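Local coordinates for glycosyl transferase family 9 (Veillonella parvula, PDB 3TOV), which probably transfers a sugar, such as a heptose, from a nucleotide-sugar donor to an acceptor, as glycosyltransferases of family 9 do, at residues 256-269 and 275-287. Sequence-based numbering, arbitrary orientation.
Sequences AAAMNRCNLLITND and VGISQGVPIVALY
Leu265 and Thr267 carry the backbone pairing of strand 264-268 with strand 283-286. Leu265 N donates to Pro282 O (3.1 Å) and Leu265 O accepts from Val284 N (2.9 Å); two residues on, Thr267 N binds Val284 O and Thr267 O takes Leu286 N, giving the ladder of a parallel pair, the directions of the two short strand segments 19° apart.

On one face, Ile266 and Val284 lie side by side, CG1 to CB 4.1 Å, and CG2 of Ile266 meets Leu286 CD1; helix 334-347 packs over Ile266 and Val284. On the other face, Ile283 CD1 lies 4.0 Å from Leu265 CB. Where the two connections lead into the strands, CG1 of Val281, set anti to the backbone N (chi1 -154°), reaches Cys262 CB. Between the helices, the Met259 side chain crosses that of Val275 at about a right angle, its SE 3.8 Å from Val275 CG1. Gln279 bends at chi2 to lay its amide against Ala256 CB, its NE2 bonding to Ile162 O.

Past the strand ends, the Asp269 carboxylate lies nearly parallel to the Tyr287 ring, planes 14° apart, over one face but offset toward the rim, and CB makes a CH-pi contact with that face. Strand 264-268, helix 271-277 and strand 283-286 form a beta-alpha-beta crossover in the C-terminal Rossmann-like domain of a GT-B fold.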
loop_
_atom_site.group_PDB
_atom_site.type_symbol
_atom_site.label_atom_id
_atom_site.label_comp_id
_atom_site.label_asym_id
_atom_site.label_seq_id
_atom_site.Cartn_x
_atom_site.Cartn_y
_atom_site.Cartn_z
ATOM N N ALA A 256 8.803 5.723 -3.332
ATOM C CA ALA A 256 8.459 6.343 -2.068
ATOM C C ALA A 256 9.209 7.662 -1.910
ATOM O O ALA A 256 8.622 8.679 -1.548
ATOM C CB ALA A 256 8.786 5.401 -0.925
ATOM N N ALA A 257 10.506 7.646 -2.194
ATOM C CA ALA A 257 11.348 8.819 -1.984
ATOM C C ALA A 257 10.892 9.953 -2.895
ATOM O O ALA A 257 10.916 11.132 -2.515
ATOM C CB ALA A 257 12.816 8.473 -2.219
ATOM N N ALA A 258 10.459 9.572 -4.095
ATOM C CA ALA A 258 9.841 10.496 -5.039
ATOM C C ALA A 258 8.479 11.000 -4.549
ATOM O O ALA A 258 8.153 12.175 -4.712
ATOM C CB ALA A 258 9.690 9.824 -6.386
HETATM N N MSE A 259 7.690 10.102 -3.956
HETATM C CA MSE A 259 6.347 10.427 -3.483
HETATM C C MSE A 259 6.386 11.198 -2.182
HETATM O O MSE A 259 5.549 12.070 -1.930
HETATM C CB MSE A 259 5.514 9.163 -3.303
HETATM C CG MSE A 259 4.335 9.067 -4.262
HETATM SE SE MSE A 259 3.774 7.225 -4.468
HETATM C CE MSE A 259 2.314 7.417 -5.725
ATOM N N ASN A 260 7.360 10.868 -1.349
ATOM C CA ASN A 260 7.570 11.599 -0.112
ATOM C C ASN A 260 7.572 13.113 -0.370
ATOM O O ASN A 260 7.054 13.901 0.429
ATOM C CB ASN A 260 8.886 11.148 0.521
ATOM C CG ASN A 260 9.262 11.970 1.726
ATOM O OD1 ASN A 260 9.906 13.007 1.599
ATOM N ND2 ASN A 260 8.870 11.512 2.901
ATOM N N ARG A 261 8.141 13.500 -1.512
ATOM C CA ARG A 261 8.320 14.904 -1.867
ATOM C C ARG A 261 6.994 15.588 -2.197
ATOM O O ARG A 261 6.921 16.817 -2.308
ATOM C CB ARG A 261 9.311 15.043 -3.031
ATOM C CG ARG A 261 9.527 16.478 -3.526
ATOM C CD ARG A 261 9.741 17.438 -2.369
ATOM N NE ARG A 261 10.070 18.804 -2.781
ATOM C CZ ARG A 261 9.185 19.795 -2.892
ATOM N NH1 ARG A 261 9.590 21.008 -3.261
ATOM N NH2 ARG A 261 7.898 19.579 -2.642
ATOM N N CYS A 262 5.936 14.801 -2.335
ATOM C CA CYS A 262 4.647 15.373 -2.705
ATOM C C CYS A 262 3.897 15.998 -1.543
ATOM O O CYS A 262 3.716 15.364 -0.504
ATOM C CB CYS A 262 3.764 14.322 -3.357
ATOM S SG CYS A 262 4.298 13.898 -4.985
ATOM N N ASN A 263 3.458 17.240 -1.746
ATOM C CA ASN A 263 2.544 17.927 -0.839
ATOM C C ASN A 263 1.122 17.378 -0.950
ATOM O O ASN A 263 0.284 17.671 -0.112
ATOM C CB ASN A 263 2.511 19.421 -1.135
ATOM C CG ASN A 263 3.870 20.064 -1.058
ATOM O OD1 ASN A 263 4.798 19.667 -1.759
ATOM N ND2 ASN A 263 3.992 21.086 -0.226
ATOM N N LEU A 264 0.862 16.592 -1.993
ATOM C CA LEU A 264 -0.449 15.990 -2.215
ATOM C C LEU A 264 -0.440 14.904 -3.298
ATOM O O LEU A 264 0.338 14.937 -4.243
ATOM C CB LEU A 264 -1.476 17.054 -2.597
ATOM C CG LEU A 264 -2.919 16.540 -2.728
ATOM C CD1 LEU A 264 -3.531 16.266 -1.349
ATOM C CD2 LEU A 264 -3.765 17.531 -3.495
ATOM N N LEU A 265 -1.348 13.953 -3.159
ATOM C CA LEU A 265 -1.504 12.897 -4.130
ATOM C C LEU A 265 -2.993 12.639 -4.430
ATOM O O LEU A 265 -3.793 12.352 -3.539
ATOM C CB LEU A 265 -0.826 11.643 -3.612
ATOM C CG LEU A 265 -1.129 10.391 -4.423
ATOM C CD1 LEU A 265 -0.837 10.636 -5.890
ATOM C CD2 LEU A 265 -0.345 9.183 -3.890
ATOM N N ILE A 266 -3.364 12.777 -5.696
ATOM C CA ILE A 266 -4.699 12.431 -6.161
ATOM C C ILE A 266 -4.596 11.070 -6.834
ATOM O O ILE A 266 -3.660 10.834 -7.605
ATOM C CB ILE A 266 -5.174 13.459 -7.181
ATOM C CG1 ILE A 266 -5.187 14.841 -6.541
ATOM C CG2 ILE A 266 -6.529 13.086 -7.722
ATOM C CD1 ILE A 266 -5.710 15.911 -7.451
ATOM N N THR A 267 -5.526 10.163 -6.553
ATOM C CA THR A 267 -5.300 8.777 -6.966
ATOM C C THR A 267 -6.518 7.888 -6.897
ATOM O O THR A 267 -7.468 8.202 -6.192
ATOM C CB THR A 267 -4.179 8.099 -6.120
ATOM O OG1 THR A 267 -4.379 6.684 -6.118
ATOM C CG2 THR A 267 -4.215 8.567 -4.682
ATOM N N ASN A 268 -6.470 6.773 -7.625
ATOM C CA ASN A 268 -7.485 5.724 -7.528
ATOM C C ASN A 268 -7.114 4.662 -6.487
ATOM O O ASN A 268 -6.032 4.720 -5.905
ATOM C CB ASN A 268 -7.709 5.083 -8.889
ATOM C CG ASN A 268 -6.428 4.563 -9.500
ATOM O OD1 ASN A 268 -5.338 4.910 -9.053
ATOM N ND2 ASN A 268 -6.550 3.724 -10.524
ATOM N N ASP A 269 -8.006 3.712 -6.211
ATOM C CA ASP A 269 -7.634 2.658 -5.267
ATOM C C ASP A 269 -6.660 1.747 -5.960
ATOM O O ASP A 269 -7.035 0.964 -6.830
ATOM C CB ASP A 269 -8.816 1.881 -4.626
ATOM C CG ASP A 269 -10.056 1.774 -5.528
ATOM O OD1 ASP A 269 -10.375 2.731 -6.278
ATOM O OD2 ASP A 269 -10.739 0.724 -5.458
ATOM N N VAL A 275 1.528 3.473 -0.671
ATOM C CA VAL A 275 2.887 4.009 -0.689
ATOM C C VAL A 275 2.872 5.492 -0.340
ATOM O O VAL A 275 3.676 5.968 0.447
ATOM C CB VAL A 275 3.542 3.851 -2.073
ATOM C CG1 VAL A 275 4.929 4.488 -2.081
ATOM C CG2 VAL A 275 3.605 2.384 -2.472
ATOM N N GLY A 276 1.949 6.226 -0.940
ATOM C CA GLY A 276 1.815 7.635 -0.634
ATOM C C GLY A 276 1.607 7.815 0.852
ATOM O O GLY A 276 2.416 8.448 1.522
ATOM N N ILE A 277 0.522 7.236 1.360
ATOM C CA ILE A 277 0.151 7.336 2.770
ATOM C C ILE A 277 1.319 7.009 3.689
ATOM O O ILE A 277 1.528 7.672 4.705
ATOM C CB ILE A 277 -1.010 6.379 3.095
ATOM C CG1 ILE A 277 -2.261 6.765 2.312
ATOM C CG2 ILE A 277 -1.306 6.338 4.595
ATOM C CD1 ILE A 277 -3.398 5.811 2.562
ATOM N N SER A 278 2.081 5.986 3.317
ATOM C CA SER A 278 3.201 5.522 4.119
ATOM C C SER A 278 4.354 6.516 4.136
ATOM O O SER A 278 5.420 6.230 4.678
ATOM C CB SER A 278 3.707 4.183 3.587
ATOM O OG SER A 278 4.524 4.374 2.438
ATOM N N GLN A 279 4.146 7.674 3.527
ATOM C CA GLN A 279 5.158 8.718 3.499
ATOM C C GLN A 279 4.545 10.037 3.951
ATOM O O GLN A 279 5.121 11.110 3.742
ATOM C CB GLN A 279 5.730 8.884 2.090
ATOM C CG GLN A 279 6.323 7.620 1.486
ATOM C CD GLN A 279 7.569 7.148 2.198
ATOM O OE1 GLN A 279 8.496 7.922 2.445
ATOM N NE2 GLN A 279 7.601 5.862 2.531
ATOM N N GLY A 280 3.358 9.950 4.545
ATOM C CA GLY A 280 2.707 11.101 5.145
ATOM C C GLY A 280 2.001 12.019 4.173
ATOM O O GLY A 280 1.567 13.103 4.554
ATOM N N VAL A 281 1.867 11.582 2.925
ATOM C CA VAL A 281 1.272 12.410 1.887
ATOM C C VAL A 281 -0.252 12.430 1.988
ATOM O O VAL A 281 -0.892 11.384 1.935
ATOM C CB VAL A 281 1.676 11.925 0.483
ATOM C CG1 VAL A 281 1.622 13.065 -0.503
ATOM C CG2 VAL A 281 3.069 11.369 0.514
ATOM N N PRO A 282 -0.836 13.636 2.112
ATOM C CA PRO A 282 -2.293 13.837 2.108
ATOM C C PRO A 282 -2.918 13.295 0.834
ATOM O O PRO A 282 -2.415 13.543 -0.251
ATOM C CB PRO A 282 -2.450 15.356 2.145
ATOM C CG PRO A 282 -1.142 15.876 2.647
ATOM C CD PRO A 282 -0.101 14.910 2.172
ATOM N N ILE A 283 -4.023 12.583 0.971
ATOM C CA ILE A 283 -4.574 11.822 -0.132
ATOM C C ILE A 283 -5.940 12.313 -0.572
ATOM O O ILE A 283 -6.831 12.499 0.246
ATOM C CB ILE A 283 -4.745 10.352 0.279
ATOM C CG1 ILE A 283 -3.399 9.735 0.704
ATOM C CG2 ILE A 283 -5.421 9.574 -0.836
ATOM C CD1 ILE A 283 -2.354 9.711 -0.402
ATOM N N VAL A 284 -6.111 12.536 -1.867
ATOM C CA VAL A 284 -7.454 12.627 -2.423
ATOM C C VAL A 284 -7.637 11.324 -3.180
ATOM O O VAL A 284 -6.892 11.035 -4.119
ATOM C CB VAL A 284 -7.646 13.833 -3.369
ATOM C CG1 VAL A 284 -9.011 13.762 -4.014
ATOM C CG2 VAL A 284 -7.499 15.163 -2.625
ATOM N N ALA A 285 -8.601 10.519 -2.758
ATOM C CA ALA A 285 -8.725 9.177 -3.294
ATOM C C ALA A 285 -10.063 8.968 -3.993
ATOM O O ALA A 285 -11.113 9.246 -3.429
ATOM C CB ALA A 285 -8.535 8.163 -2.190
ATOM N N LEU A 286 -10.025 8.459 -5.219
ATOM C CA LEU A 286 -11.241 8.312 -5.997
ATOM C C LEU A 286 -11.769 6.894 -5.969
ATOM O O LEU A 286 -11.329 6.054 -6.747
ATOM C CB LEU A 286 -11.016 8.745 -7.440
ATOM C CG LEU A 286 -11.060 10.247 -7.704
ATOM C CD1 LEU A 286 -9.859 10.956 -7.118
ATOM C CD2 LEU A 286 -11.120 10.476 -9.186
ATOM N N TYR A 287 -12.711 6.635 -5.067
ATOM C CA TYR A 287 -13.468 5.390 -5.069
ATOM C C TYR A 287 -14.758 5.653 -5.807
ATOM O O TYR A 287 -15.370 6.711 -5.646
ATOM C CB TYR A 287 -13.791 5.002 -3.639
ATOM C CG TYR A 287 -12.610 4.463 -2.883
ATOM C CD1 TYR A 287 -12.566 3.129 -2.506
ATOM C CD2 TYR A 287 -11.529 5.276 -2.568
ATOM C CE1 TYR A 287 -11.486 2.619 -1.829
ATOM C CE2 TYR A 287 -10.435 4.773 -1.891
ATOM C CZ TYR A 287 -10.421 3.441 -1.523
ATOM O OH TYR A 287 -9.349 2.910 -0.842
#